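Local coordinates for protein HemO (Neisseria meningitidis, PDB 1J77) that binds heme through an axial histidine and probably degrades it oxidatively, as heme oxygenases do, at residues V81-K86 with G138-A143. Numbering follows the deposited sequence.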
# COMPACT_ATOMS: atom_id res chain seq x y z
N VAL A 81 -5.35 -2.02 9.99
CA VAL A 81 -4.39 -3.15 10.05
C VAL A 81 -4.02 -3.49 11.49
O VAL A 81 -3.82 -4.63 11.84
CB VAL A 81 -3.01 -2.88 9.33
CG1 VAL A 81 -2.16 -4.16 9.28
CG2 VAL A 81 -3.19 -2.40 7.95
N THR A 82 -3.88 -2.48 12.33
CA THR A 82 -3.50 -2.73 13.69
C THR A 82 -4.63 -3.45 14.45
O THR A 82 -4.38 -4.27 15.32
CB THR A 82 -3.18 -1.39 14.37
OG1 THR A 82 -1.97 -0.83 13.82
CG2 THR A 82 -2.87 -1.63 15.80
N GLN A 83 -5.87 -3.11 14.13
CA GLN A 83 -7.02 -3.81 14.72
C GLN A 83 -7.09 -5.26 14.16
O GLN A 83 -7.46 -6.21 14.86
CB GLN A 83 -8.32 -3.05 14.40
CG GLN A 83 -9.57 -3.71 14.96
CD GLN A 83 -9.64 -3.78 16.48
OE1 GLN A 83 -9.49 -4.85 17.09
NE2 GLN A 83 -9.94 -2.65 17.09
N ASP A 84 -6.74 -5.44 12.89
CA ASP A 84 -6.72 -6.79 12.36
C ASP A 84 -5.73 -7.64 13.12
O ASP A 84 -5.98 -8.83 13.37
CB ASP A 84 -6.33 -6.76 10.87
CG ASP A 84 -7.46 -6.29 9.98
OD1 ASP A 84 -8.65 -6.46 10.37
OD2 ASP A 84 -7.27 -5.73 8.87
N LEU A 85 -4.57 -7.07 13.45
CA LEU A 85 -3.55 -7.75 14.25
C LEU A 85 -4.15 -8.14 15.59
O LEU A 85 -4.00 -9.28 16.02
CB LEU A 85 -2.26 -6.91 14.43
CG LEU A 85 -1.20 -6.91 13.30
CD1 LEU A 85 -0.23 -5.76 13.46
CD2 LEU A 85 -0.44 -8.23 13.27
N LYS A 86 -4.81 -7.19 16.24
CA LYS A 86 -5.48 -7.45 17.54
C LYS A 86 -6.44 -8.64 17.46
O LYS A 86 -6.41 -9.53 18.33
CB LYS A 86 -6.21 -6.19 18.03
CG LYS A 86 -6.78 -6.32 19.44
CD LYS A 86 -7.34 -4.98 19.95
CE LYS A 86 -7.82 -5.06 21.41
NZ LYS A 86 -8.51 -3.80 21.84
N GLY A 138 -10.16 -9.41 11.31
CA GLY A 138 -8.99 -9.88 10.54
C GLY A 138 -8.69 -9.28 9.19
O GLY A 138 -7.53 -9.24 8.80
N ALA A 139 -9.70 -8.78 8.48
CA ALA A 139 -9.49 -8.19 7.13
C ALA A 139 -10.13 -6.79 6.97
O ALA A 139 -10.55 -6.38 5.89
CB ALA A 139 -9.96 -9.16 6.04
N ARG A 140 -10.24 -6.09 8.09
CA ARG A 140 -10.77 -4.72 8.11
C ARG A 140 -10.02 -3.80 7.14
O ARG A 140 -10.63 -2.99 6.42
CB ARG A 140 -10.64 -4.22 9.56
CG ARG A 140 -11.25 -5.15 10.71
CD ARG A 140 -10.73 -4.81 12.11
NE ARG A 140 -11.29 -5.58 13.20
CZ ARG A 140 -12.41 -5.29 13.87
NH1 ARG A 140 -13.15 -4.25 13.56
NH2 ARG A 140 -12.81 -6.04 14.87
N HIS A 141 -8.69 -3.93 7.12
CA HIS A 141 -7.84 -3.06 6.27
C HIS A 141 -7.98 -3.30 4.78
O HIS A 141 -7.64 -2.41 3.97
CB HIS A 141 -6.38 -3.12 6.70
CG HIS A 141 -5.61 -4.26 6.12
ND1 HIS A 141 -5.55 -5.50 6.71
CD2 HIS A 141 -4.80 -4.31 5.03
CE1 HIS A 141 -4.75 -6.28 5.99
NE2 HIS A 141 -4.30 -5.59 4.96
N LEU A 142 -8.58 -4.44 4.42
CA LEU A 142 -8.77 -4.82 3.02
C LEU A 142 -10.17 -4.59 2.51
O LEU A 142 -10.43 -4.68 1.32
CB LEU A 142 -8.43 -6.31 2.84
CG LEU A 142 -6.98 -6.77 3.07
CD1 LEU A 142 -6.81 -8.32 3.07
CD2 LEU A 142 -6.05 -6.16 2.08
N ALA A 143 -11.08 -4.26 3.42
CA ALA A 143 -12.46 -4.01 3.03
C ALA A 143 -12.55 -2.78 2.11
O ALA A 143 -11.71 -1.85 2.17
CB ALA A 143 -13.29 -3.84 4.23
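The D84 carboxylate, on helix 78-87, accepts three N-H bonds from the turn at 138-143. D84 OD2 takes two, from the backbone N of H141 (2.9 Å, nearly straight at 171°) on its syn side and from the ring ND1 of H141 (2.8 Å) on its anti side. D84 OD1 accepts the backbone N of R140 at 2.8 Å, also syn, so the two consecutive amides hold both oxygens and fix the carboxylate's rotation. H141 CG sits between the backbone N and the carbonyl carbon (chi1 85°), bringing ND1 to the same oxygen as the main-chain N-H; OD2 sits close to the ring plane. V81 CG2 packs on H141 CB at 3.5 Å. In the conformer described, Q83 CG lies over one face of the R140 guanidinium, toward its rim, while NE is only a long salt-bridge partner of D84 OD1, its stronger one being D87. Further out, H141 NE2 is hydrogen-bonded to Q49 OE1 of helix 39-60, so both ring nitrogens have a partner, and D87 accepts the G138 amide. This buried His-carboxylate pair, with the two backbone amides that donate to D84, ties the loop before helix 149-162 to helix 78-87 within the all-helical heme oxygenase fold.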